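Local coordinates for maternal effect protein oskar (Drosophila melanogaster, PDB 5A4A) that induces the germ line in the fly and binds RNA, its OSK domain being akin to the SGNH hydrolases, at residues Pro26-Asp31 and Ser59-Asn64; Asn64-Arg69 and Arg104-Glu109; Gln80-Ile85 and Val116-Asn121; Val97-Asp102 and Tyr139-Phe144. All blocks are in the same frame, centred on the assembly; numbering follows the deposited sequence.

Overall arrangement
Contacts 1 and 3 lie buried and meet through strands 25-29 and 80-84, neighbours in the same sheet, so that in this domain the chemistry changes from the sheet outward. Contact 3 is a parallel strand pair held by backbone bonds, whereas contact 1 joins the turn from strand to helix to a loop through a hydroxyl-carboxylate bond and two waters. Contacts 2 and 4 are only partly buried and both use helix 96-112. The first pairs it with helix 63-71, chiefly through an arginine; the second pairs it with helix 132-148 through aromatic faces. One sulfate touches both. Asn64 lies in the ranges of contacts 1 and 2, which helix 63-71 links.

Contact 1: Pro26-Asp31 and Ser59-Asn64; sequences PLMGDD and SGLTIN
Ser59 swings OG away from its own backbone N (chi1 178°), while Asp31 turns its carboxylate to lie beside its backbone N (chi1 -81°), and the two groups meet where strand 25-29 gives way to a helix. In an SGNH-type alpha/beta fold this turn carries the Gly-Asp-Ser sequence of the hydrolases; here it reads Gly29-Asp30-Asp31, consistent with an aspartate standing in the usual place of the nucleophilic serine. Ser59 OG donates to Asp31 OD2 at 2.6 Å, on the syn side and 19° out of the carboxylate plane, and also bonds to Gly182 N. A water anchored by Asp31 OD2 accepts from both Asp31 N and Gly60 N, tying the start of helix 31-40 to the loop at Gly60. An alanine in place of Asp31 would take away the carboxylate and would probably leave Ser59 OG without this acceptor and the water less firmly held. Deeper in, Leu61 sends CD2 to within 3.5 Å of Gly29 O and 4.1 Å of Met28 CG, the side chains of Leu61 and Met28 crossing at about a right angle. Asp30 caps Phe32 N with OD1, and its OD2 accepts from a second water that also donates to Leu61 O, each at 2.7 Å.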
# COMPACT_ATOMS: atom_id res chain seq x y z
N PRO A 26 -0.25 -11.54 4.50
CA PRO A 26 0.68 -10.84 3.61
C PRO A 26 0.26 -9.38 3.47
O PRO A 26 -0.93 -9.08 3.51
CB PRO A 26 0.48 -11.56 2.26
CG PRO A 26 -0.06 -12.92 2.63
CD PRO A 26 -0.95 -12.66 3.83
N LEU A 27 1.24 -8.49 3.36
CA LEU A 27 1.01 -7.07 3.13
C LEU A 27 1.29 -6.75 1.69
O LEU A 27 2.35 -7.12 1.17
CB LEU A 27 1.95 -6.23 3.99
CG LEU A 27 1.70 -6.25 5.49
CD1 LEU A 27 2.85 -5.56 6.19
CD2 LEU A 27 0.39 -5.53 5.78
N MET A 28 0.38 -6.03 1.05
CA MET A 28 0.65 -5.54 -0.30
C MET A 28 0.59 -4.02 -0.32
O MET A 28 -0.37 -3.44 0.17
CB MET A 28 -0.34 -6.11 -1.31
CG MET A 28 -0.10 -5.58 -2.73
SD MET A 28 -0.88 -6.57 -4.01
CE MET A 28 -2.62 -6.21 -3.77
N GLY A 29 1.60 -3.37 -0.86
CA GLY A 29 1.61 -1.92 -0.84
C GLY A 29 2.86 -1.36 -1.46
O GLY A 29 3.60 -2.08 -2.11
N ASP A 30 3.09 -0.07 -1.24
CA ASP A 30 4.24 0.64 -1.81
C ASP A 30 5.28 0.97 -0.72
O ASP A 30 5.36 0.26 0.28
CB ASP A 30 3.75 1.88 -2.57
CG ASP A 30 2.86 2.77 -1.72
OD1 ASP A 30 3.20 3.01 -0.55
OD2 ASP A 30 1.81 3.23 -2.23
N ASP A 31 6.09 2.01 -0.91
CA ASP A 31 7.11 2.35 0.09
C ASP A 31 6.58 2.58 1.50
O ASP A 31 7.30 2.32 2.45
CB ASP A 31 7.92 3.59 -0.29
CG ASP A 31 9.02 3.27 -1.27
OD1 ASP A 31 10.05 2.68 -0.85
OD2 ASP A 31 8.87 3.64 -2.46
N SER A 59 8.51 -0.74 -3.76
CA SER A 59 8.66 0.68 -4.03
C SER A 59 8.09 1.03 -5.41
O SER A 59 8.41 0.37 -6.40
CB SER A 59 10.14 1.10 -3.98
OG SER A 59 10.26 2.48 -4.28
N GLY A 60 7.25 2.05 -5.47
CA GLY A 60 6.67 2.48 -6.73
C GLY A 60 5.50 1.64 -7.23
O GLY A 60 5.09 1.79 -8.39
N LEU A 61 4.96 0.76 -6.39
CA LEU A 61 3.85 -0.09 -6.80
C LEU A 61 2.56 0.71 -6.97
O LEU A 61 2.02 1.26 -6.02
CB LEU A 61 3.61 -1.23 -5.80
CG LEU A 61 2.78 -2.42 -6.30
CD1 LEU A 61 3.57 -3.26 -7.32
CD2 LEU A 61 2.30 -3.28 -5.14
N THR A 62 2.06 0.78 -8.20
CA THR A 62 0.78 1.41 -8.45
C THR A 62 -0.31 0.35 -8.35
O THR A 62 -0.03 -0.84 -8.16
CB THR A 62 0.73 2.01 -9.86
OG1 THR A 62 0.97 0.96 -10.80
CG2 THR A 62 1.79 3.11 -10.04
N ILE A 63 -1.56 0.79 -8.52
CA ILE A 63 -2.68 -0.14 -8.54
C ILE A 63 -2.48 -1.14 -9.68
O ILE A 63 -2.62 -2.35 -9.48
CB ILE A 63 -4.02 0.59 -8.67
CG1 ILE A 63 -4.30 1.41 -7.40
CG2 ILE A 63 -5.15 -0.39 -8.89
CD1 ILE A 63 -5.33 2.52 -7.62
N ASN A 64 -2.14 -0.65 -10.87
CA ASN A 64 -1.83 -1.54 -11.99
C ASN A 64 -0.61 -2.42 -11.73
O ASN A 64 -0.58 -3.59 -12.11
CB ASN A 64 -1.66 -0.74 -13.29
CG ASN A 64 -2.99 -0.36 -13.91
OD1 ASN A 64 -4.04 -0.74 -13.39
ND2 ASN A 64 -2.95 0.39 -15.00
O HOH W 1 0.42 2.91 -4.53
O HOH W 2 6.40 3.72 -3.31

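Contact 2: Asn64-Arg69 and Arg104-Glu109; sequences NGARNR and RLLIKE. With SO4 (sulfate ion), chain G.
Arg67 has the largest single share of this contact, lying against Leu105, Leu106 and Glu109. Its aliphatic part lies along helix 96-112, with Arg67 CG 3.8 Å from Leu106 CB. Further out, Leu105 CB sits over the centre of one guanidinium face, 3.6 Å from Arg67 CZ, while Leu105 CD1 approaches NH2 over the same group. On the side toward Ile85 and the sheet, Ala66 CB touches Leu106 CD1 at 4.3 Å.

These are two neighbouring helices of the three-layer alpha/beta/alpha fold expected of an SGNH-type domain. Their local axes come within 9.5 Å and run nearly parallel, 18° apart, close enough for one arginine to span the groove.

Most polar interactions gather round the guanidinium. A bend at chi3 (67°) turns it outward to grip a sulfate in a two-pronged manner: NH1 donates to O3 and NH2 to O2, both bonds almost straight. Asn64 OD1 takes a further bond from Arg67 NH1 at 3.0 Å, approached from above the carbonyl plane. A water accepts from NH2 and donates to Glu109 OE1, while the direct ion pair between Arg67 NE and Glu109 OE1 is long, at 3.9 Å. The other carboxylate oxygen, Glu109 OE2, lies 2.6 Å from the backbone carbonyl oxygen, Arg67 O, a spacing that suggests the acid may carry a proton. The sulfate probably came from the crystallisation liquor, yet in an RNA-binding domain it might mark a place where a phosphate could dock.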
# COMPACT_ATOMS: atom_id res chain seq x y z
N ASN A 64 -2.14 -0.65 -10.87
CA ASN A 64 -1.83 -1.54 -11.99
C ASN A 64 -0.61 -2.42 -11.73
O ASN A 64 -0.58 -3.59 -12.11
CB ASN A 64 -1.66 -0.74 -13.29
CG ASN A 64 -2.99 -0.36 -13.91
OD1 ASN A 64 -4.04 -0.74 -13.39
ND2 ASN A 64 -2.95 0.39 -15.00
N GLY A 65 0.39 -1.86 -11.05
CA GLY A 65 1.54 -2.65 -10.63
C GLY A 65 1.12 -3.80 -9.74
O GLY A 65 1.65 -4.91 -9.85
N ALA A 66 0.16 -3.54 -8.85
CA ALA A 66 -0.33 -4.56 -7.93
C ALA A 66 -1.08 -5.64 -8.70
O ALA A 66 -0.94 -6.84 -8.43
CB ALA A 66 -1.22 -3.94 -6.85
N ARG A 67 -1.88 -5.21 -9.67
CA ARG A 67 -2.61 -6.13 -10.54
C ARG A 67 -1.63 -7.09 -11.23
O ARG A 67 -1.86 -8.30 -11.28
CB ARG A 67 -3.42 -5.35 -11.59
CG ARG A 67 -4.67 -4.66 -11.03
CD ARG A 67 -5.33 -3.73 -12.07
NE ARG A 67 -5.90 -4.47 -13.20
CZ ARG A 67 -6.23 -3.91 -14.37
NH1 ARG A 67 -6.03 -2.61 -14.56
NH2 ARG A 67 -6.75 -4.65 -15.34
N ASN A 68 -0.54 -6.53 -11.75
CA ASN A 68 0.52 -7.34 -12.38
C ASN A 68 1.27 -8.21 -11.39
O ASN A 68 1.59 -9.37 -11.68
CB ASN A 68 1.52 -6.46 -13.14
CG ASN A 68 0.91 -5.84 -14.39
OD1 ASN A 68 -0.03 -6.38 -14.97
ND2 ASN A 68 1.46 -4.70 -14.81
N ARG A 69 1.56 -7.65 -10.21
CA ARG A 69 2.33 -8.37 -9.20
C ARG A 69 1.62 -9.65 -8.77
O ARG A 69 2.26 -10.69 -8.59
CB ARG A 69 2.60 -7.46 -8.00
CG ARG A 69 3.46 -8.09 -6.89
CD ARG A 69 4.89 -8.29 -7.35
NE ARG A 69 5.68 -9.02 -6.36
CZ ARG A 69 5.73 -10.35 -6.27
NH1 ARG A 69 5.02 -11.10 -7.10
NH2 ARG A 69 6.49 -10.92 -5.35
N ARG A 104 -11.05 -0.79 -9.18
CA ARG A 104 -12.19 -1.68 -9.37
C ARG A 104 -11.73 -2.99 -10.02
O ARG A 104 -12.16 -4.08 -9.64
CB ARG A 104 -13.28 -0.97 -10.19
CG ARG A 104 -14.44 -1.83 -10.60
CD ARG A 104 -15.44 -1.00 -11.41
NE ARG A 104 -16.30 -0.18 -10.56
CZ ARG A 104 -16.17 1.14 -10.39
NH1 ARG A 104 -15.21 1.81 -11.01
NH2 ARG A 104 -17.01 1.78 -9.60
N LEU A 105 -10.82 -2.88 -10.98
CA LEU A 105 -10.27 -4.06 -11.64
C LEU A 105 -9.34 -4.89 -10.74
O LEU A 105 -9.29 -6.11 -10.87
CB LEU A 105 -9.56 -3.69 -12.94
CG LEU A 105 -10.49 -3.17 -14.04
CD1 LEU A 105 -9.67 -2.73 -15.25
CD2 LEU A 105 -11.53 -4.21 -14.43
N LEU A 106 -8.60 -4.23 -9.84
CA LEU A 106 -7.79 -4.95 -8.86
C LEU A 106 -8.68 -5.81 -7.95
O LEU A 106 -8.41 -6.99 -7.72
CB LEU A 106 -6.94 -3.99 -8.01
CG LEU A 106 -6.18 -4.61 -6.83
CD1 LEU A 106 -5.15 -5.65 -7.29
CD2 LEU A 106 -5.49 -3.53 -5.96
N ILE A 107 -9.74 -5.21 -7.45
CA ILE A 107 -10.69 -5.93 -6.61
C ILE A 107 -11.31 -7.13 -7.34
O ILE A 107 -11.42 -8.22 -6.78
CB ILE A 107 -11.81 -4.99 -6.09
CG1 ILE A 107 -11.22 -3.89 -5.20
CG2 ILE A 107 -12.85 -5.78 -5.32
CD1 ILE A 107 -10.50 -4.40 -3.94
N LYS A 108 -11.69 -6.92 -8.60
CA LYS A 108 -12.27 -8.00 -9.40
C LYS A 108 -11.25 -9.10 -9.68
O LYS A 108 -11.59 -10.28 -9.64
CB LYS A 108 -12.82 -7.41 -10.71
CG LYS A 108 -13.23 -8.41 -11.77
CD LYS A 108 -13.65 -7.65 -13.03
CE LYS A 108 -13.51 -8.48 -14.29
NZ LYS A 108 -14.54 -9.55 -14.36
N GLU A 109 -10.01 -8.71 -9.97
CA GLU A 109 -8.96 -9.69 -10.22
C GLU A 109 -8.65 -10.54 -8.98
O GLU A 109 -8.49 -11.75 -9.08
CB GLU A 109 -7.69 -8.99 -10.70
CG GLU A 109 -6.47 -9.87 -10.70
CD GLU A 109 -5.22 -9.13 -11.14
OE1 GLU A 109 -5.33 -8.07 -11.77
OE2 GLU A 109 -4.11 -9.60 -10.85
S SO4 G . -7.09 -2.27 -18.23
O1 SO4 G . -5.99 -2.28 -19.19
O2 SO4 G . -7.38 -3.65 -17.84
O3 SO4 G . -6.69 -1.48 -17.06
O4 SO4 G . -8.28 -1.67 -18.82
O HOH W 3 -7.05 -7.17 -13.79

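Contact 3: Gln80-Ile85 and Val116-Asn121; sequences QIIVNI and VPILTN
Thr120 meets strand 80-84 with every atom of its side chain. Thr120 CB lies 3.7 Å from Val83 O. One branch, OG1, sits between the backbone N and the carbonyl carbon (chi1 56°), and from there Thr120 OG1 donates to that same Val83 O at 2.8 Å. Thr120 OG1 also lies close to the plane of the Asn84 amide, where it accepts from Asn84 ND2 at 2.9 Å. On the other branch, CG2 of Thr120 touches Ile82 CG2 at 4.1 Å, the two side chains crossing at about a right angle. Since Thr120 N also bonds to Val83 O, that buried carbonyl takes two donors from one residue. A valine in place of Thr120 would remove the hydroxyl and would probably leave Val83 O with one donor fewer and the Asn84 amide without this acceptor.

The rest is regular parallel pairing. Ile81 N binds Val116 O, Ile118 N binds Ile81 O, and Val83 N reaches Ile118 O at 2.8 Å almost straight along the carbonyl. Gln80, Ile82, Val116 and Ile118 share one face, where Gln80 CG rests 3.8 Å from Val116 CB; Val83 CB and Leu119 CD1 touch at 4.0 Å on the other. A water accepts from Ile85 N and donates to Thr120 O, continuing the link after the last direct backbone bond.

The connection between the strands, which includes helices 87-91 and 96-112, is a beta-alpha-beta crossover; helix 96-112 packs on Pro117 and Leu119 through Met110 and Phe103. Phe25 covers the opposite face, at Ile82 and Ile118, and strand 80-84 lies between strands 25-29 and 116-120.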
# COMPACT_ATOMS: atom_id res chain seq x y z
N GLN A 80 -5.98 -14.11 2.72
CA GLN A 80 -6.35 -12.72 2.97
C GLN A 80 -5.11 -11.85 2.95
O GLN A 80 -4.11 -12.15 3.61
CB GLN A 80 -7.06 -12.56 4.31
CG GLN A 80 -8.40 -13.30 4.40
CD GLN A 80 -8.92 -13.37 5.82
OE1 GLN A 80 -9.65 -12.48 6.27
NE2 GLN A 80 -8.56 -14.43 6.53
N ILE A 81 -5.17 -10.77 2.17
CA ILE A 81 -4.03 -9.87 1.99
C ILE A 81 -4.40 -8.47 2.45
O ILE A 81 -5.41 -7.93 2.02
CB ILE A 81 -3.62 -9.82 0.49
CG1 ILE A 81 -3.27 -11.22 -0.03
CG2 ILE A 81 -2.46 -8.82 0.27
CD1 ILE A 81 -2.97 -11.27 -1.53
N ILE A 82 -3.58 -7.87 3.32
CA ILE A 82 -3.82 -6.49 3.72
C ILE A 82 -3.22 -5.55 2.68
O ILE A 82 -2.02 -5.60 2.40
CB ILE A 82 -3.26 -6.19 5.14
CG1 ILE A 82 -3.96 -7.09 6.18
CG2 ILE A 82 -3.45 -4.72 5.49
CD1 ILE A 82 -3.39 -6.98 7.60
N VAL A 83 -4.06 -4.68 2.13
CA VAL A 83 -3.68 -3.85 0.98
C VAL A 83 -3.66 -2.36 1.30
O VAL A 83 -4.62 -1.82 1.87
CB VAL A 83 -4.67 -4.06 -0.18
CG1 VAL A 83 -4.31 -3.18 -1.37
CG2 VAL A 83 -4.71 -5.54 -0.57
N ASN A 84 -2.56 -1.69 0.95
CA ASN A 84 -2.51 -0.23 0.98
C ASN A 84 -1.94 0.22 -0.36
O ASN A 84 -0.72 0.16 -0.58
CB ASN A 84 -1.63 0.27 2.13
CG ASN A 84 -1.64 1.79 2.24
OD1 ASN A 84 -0.67 2.46 1.86
ND2 ASN A 84 -2.74 2.35 2.76
N ILE A 85 -2.80 0.66 -1.26
CA ILE A 85 -2.39 0.90 -2.63
C ILE A 85 -3.09 2.13 -3.20
O ILE A 85 -4.27 2.38 -2.93
CB ILE A 85 -2.64 -0.38 -3.49
CG1 ILE A 85 -1.78 -0.41 -4.76
CG2 ILE A 85 -4.13 -0.56 -3.81
CD1 ILE A 85 -0.30 -0.62 -4.48
N VAL A 116 -8.53 -12.71 -0.87
CA VAL A 116 -9.45 -11.78 -0.21
C VAL A 116 -8.73 -10.51 0.23
O VAL A 116 -7.83 -10.57 1.05
CB VAL A 116 -10.06 -12.42 1.05
CG1 VAL A 116 -11.11 -11.49 1.65
CG2 VAL A 116 -10.67 -13.79 0.72
N PRO A 117 -9.14 -9.35 -0.32
CA PRO A 117 -8.49 -8.11 0.10
C PRO A 117 -9.05 -7.61 1.42
O PRO A 117 -10.28 -7.63 1.61
CB PRO A 117 -8.85 -7.11 -1.02
CG PRO A 117 -9.81 -7.83 -1.94
CD PRO A 117 -10.22 -9.12 -1.29
N ILE A 118 -8.15 -7.21 2.32
CA ILE A 118 -8.49 -6.39 3.48
C ILE A 118 -7.91 -5.02 3.19
O ILE A 118 -6.70 -4.87 3.05
CB ILE A 118 -7.91 -6.98 4.79
CG1 ILE A 118 -8.58 -8.32 5.12
CG2 ILE A 118 -8.09 -5.99 5.94
CD1 ILE A 118 -7.88 -9.12 6.22
N LEU A 119 -8.78 -4.02 3.02
CA LEU A 119 -8.32 -2.72 2.53
C LEU A 119 -7.94 -1.78 3.67
O LEU A 119 -8.58 -1.76 4.71
CB LEU A 119 -9.39 -2.04 1.65
CG LEU A 119 -9.77 -2.74 0.34
CD1 LEU A 119 -8.53 -3.18 -0.40
CD2 LEU A 119 -10.71 -3.92 0.57
N THR A 120 -6.86 -1.03 3.47
CA THR A 120 -6.64 0.17 4.27
C THR A 120 -6.81 1.34 3.30
O THR A 120 -6.49 1.21 2.11
CB THR A 120 -5.24 0.23 4.90
OG1 THR A 120 -4.26 0.11 3.87
CG2 THR A 120 -5.02 -0.92 5.92
N ASN A 121 -7.31 2.47 3.78
CA ASN A 121 -7.34 3.65 2.93
C ASN A 121 -5.97 4.35 2.94
O ASN A 121 -5.01 3.84 3.53
CB ASN A 121 -8.52 4.59 3.26
CG ASN A 121 -8.43 5.19 4.66
OD1 ASN A 121 -7.45 5.02 5.37
ND2 ASN A 121 -9.49 5.89 5.05
O HOH W 4 -5.67 0.78 -0.57

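Contact 4: Val97-Asp102 and Tyr139-Phe144; sequences VQIEHD and YRFNKF. With SO4 (sulfate ion), chain G.
Glu100 lays its chain flat on Phe144: Glu100 CG stands over the ring centre, 3.7 Å from the Phe144 centroid and 14° off the normal, a CH-pi contact. The carboxylate continues the stack, its plane only 15° from that of the ring, with Glu100 OE2 3.7 Å from Phe144 CB. Beside this pair, Ile99 CG2 sits over a face of Phe141, 3.9 Å from the ring centroid, while Glu100 CG reaches the edge of that same ring. Each aromatic is thus approached from helix 96-112 by an aliphatic carbon.

Both phenylalanines extend across the gap because CG lies opposite the backbone N (chi1 -179° in each). The reach is needed, since the local helix axes stay 10.7 Å apart, though they run in nearly the same direction. Helices 96-112 and 132-148 flank strand 116-120 in the chain, giving the repeated beta-alpha succession of an SGNH-type alpha/beta domain, and their side chains meet directly.

The next shell packs round the rings. Phe103 makes an edge-to-face contact with Phe141 and also touches Phe144, whereas Arg104 packs against Phe144. Inward, Ile63 of helix 63-71 meets both Ile99 and Phe141, bringing a third helix into the cluster. Arg140 contributes little across the gap and is engaged along its own helix by a salt bridge from NE to Asp136. On the side of helix 96-112 turned away from the phenylalanines, His101 NE2 makes a straight but weak bond of 3.4 Å to sulfate O4, in the plane of the imidazole ring.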
# COMPACT_ATOMS: atom_id res chain seq x y z
N VAL A 97 -10.32 9.26 -12.22
CA VAL A 97 -11.18 8.28 -12.89
C VAL A 97 -10.42 7.01 -13.24
O VAL A 97 -10.95 5.91 -13.10
CB VAL A 97 -11.88 8.87 -14.16
CG1 VAL A 97 -10.86 9.30 -15.21
CG2 VAL A 97 -12.86 7.86 -14.75
N GLN A 98 -9.17 7.16 -13.67
CA GLN A 98 -8.33 6.04 -14.04
C GLN A 98 -7.94 5.24 -12.79
O GLN A 98 -7.93 4.01 -12.80
CB GLN A 98 -7.09 6.58 -14.73
CG GLN A 98 -6.37 5.62 -15.63
CD GLN A 98 -5.17 6.28 -16.26
OE1 GLN A 98 -4.06 6.17 -15.76
NE2 GLN A 98 -5.39 7.00 -17.36
N ILE A 99 -7.63 5.96 -11.72
CA ILE A 99 -7.30 5.34 -10.44
C ILE A 99 -8.46 4.47 -9.93
O ILE A 99 -8.26 3.34 -9.49
CB ILE A 99 -6.93 6.42 -9.39
CG1 ILE A 99 -5.63 7.12 -9.80
CG2 ILE A 99 -6.80 5.83 -8.00
CD1 ILE A 99 -5.22 8.28 -8.88
N GLU A 100 -9.66 5.01 -10.00
CA GLU A 100 -10.85 4.28 -9.55
C GLU A 100 -11.12 3.09 -10.47
O GLU A 100 -11.43 1.99 -10.00
CB GLU A 100 -12.04 5.23 -9.46
CG GLU A 100 -11.88 6.23 -8.32
CD GLU A 100 -12.92 7.32 -8.30
OE1 GLU A 100 -13.68 7.44 -9.28
OE2 GLU A 100 -12.97 8.07 -7.30
N HIS A 101 -11.00 3.31 -11.77
CA HIS A 101 -11.13 2.23 -12.75
C HIS A 101 -10.16 1.08 -12.47
O HIS A 101 -10.54 -0.09 -12.46
CB HIS A 101 -10.91 2.78 -14.16
CG HIS A 101 -10.81 1.73 -15.21
ND1 HIS A 101 -11.91 1.06 -15.71
CD2 HIS A 101 -9.74 1.21 -15.86
CE1 HIS A 101 -11.53 0.19 -16.62
NE2 HIS A 101 -10.21 0.26 -16.73
N ASP A 102 -8.89 1.42 -12.24
CA ASP A 102 -7.86 0.42 -11.96
C ASP A 102 -8.14 -0.32 -10.65
O ASP A 102 -7.98 -1.54 -10.57
CB ASP A 102 -6.47 1.07 -11.90
CG ASP A 102 -6.01 1.61 -13.24
OD1 ASP A 102 -6.65 1.30 -14.27
OD2 ASP A 102 -5.00 2.34 -13.27
N TYR A 139 -8.86 12.42 -0.59
CA TYR A 139 -10.20 12.44 -0.01
C TYR A 139 -11.20 11.64 -0.84
O TYR A 139 -11.94 10.81 -0.30
CB TYR A 139 -10.66 13.89 0.17
CG TYR A 139 -12.15 14.08 0.31
CD1 TYR A 139 -12.82 13.67 1.46
CD2 TYR A 139 -12.89 14.68 -0.70
CE1 TYR A 139 -14.18 13.84 1.59
CE2 TYR A 139 -14.25 14.87 -0.57
CZ TYR A 139 -14.89 14.45 0.57
OH TYR A 139 -16.24 14.62 0.69
N ARG A 140 -11.23 11.86 -2.15
CA ARG A 140 -12.19 11.17 -3.01
C ARG A 140 -11.86 9.70 -3.21
O ARG A 140 -12.75 8.85 -3.23
CB ARG A 140 -12.32 11.88 -4.36
CG ARG A 140 -12.91 13.26 -4.21
CD ARG A 140 -13.07 14.00 -5.53
NE ARG A 140 -13.61 15.32 -5.24
CZ ARG A 140 -14.91 15.61 -5.15
NH1 ARG A 140 -15.84 14.69 -5.40
NH2 ARG A 140 -15.27 16.84 -4.85
N PHE A 141 -10.58 9.38 -3.37
CA PHE A 141 -10.21 7.98 -3.55
C PHE A 141 -10.53 7.17 -2.31
O PHE A 141 -11.00 6.02 -2.40
CB PHE A 141 -8.74 7.84 -3.93
CG PHE A 141 -8.31 6.42 -4.15
CD1 PHE A 141 -8.93 5.63 -5.11
CD2 PHE A 141 -7.29 5.86 -3.39
CE1 PHE A 141 -8.54 4.31 -5.31
CE2 PHE A 141 -6.89 4.54 -3.58
CZ PHE A 141 -7.52 3.77 -4.54
N ASN A 142 -10.30 7.76 -1.13
CA ASN A 142 -10.60 7.08 0.12
C ASN A 142 -12.09 6.83 0.26
O ASN A 142 -12.49 5.76 0.72
CB ASN A 142 -10.07 7.85 1.33
CG ASN A 142 -8.58 7.66 1.54
OD1 ASN A 142 -7.96 6.84 0.89
ND2 ASN A 142 -8.01 8.41 2.48
N LYS A 143 -12.91 7.79 -0.17
CA LYS A 143 -14.36 7.59 -0.17
C LYS A 143 -14.74 6.48 -1.15
O LYS A 143 -15.65 5.68 -0.87
CB LYS A 143 -15.10 8.88 -0.53
CG LYS A 143 -15.24 9.85 0.62
CD LYS A 143 -16.06 11.08 0.24
CE LYS A 143 -17.54 10.75 0.11
NZ LYS A 143 -18.33 11.95 -0.31
N PHE A 144 -14.04 6.42 -2.28
CA PHE A 144 -14.27 5.39 -3.29
C PHE A 144 -13.93 4.01 -2.73
O PHE A 144 -14.69 3.06 -2.95
CB PHE A 144 -13.48 5.65 -4.58
CG PHE A 144 -13.70 4.62 -5.67
CD1 PHE A 144 -14.82 4.68 -6.49
CD2 PHE A 144 -12.79 3.60 -5.87
CE1 PHE A 144 -15.03 3.74 -7.48
CE2 PHE A 144 -13.00 2.65 -6.86
CZ PHE A 144 -14.12 2.72 -7.66
S SO4 G . -7.09 -2.27 -18.23
O1 SO4 G . -5.99 -2.28 -19.19
O2 SO4 G . -7.38 -3.65 -17.84
O3 SO4 G . -6.69 -1.48 -17.06
O4 SO4 G . -8.28 -1.67 -18.82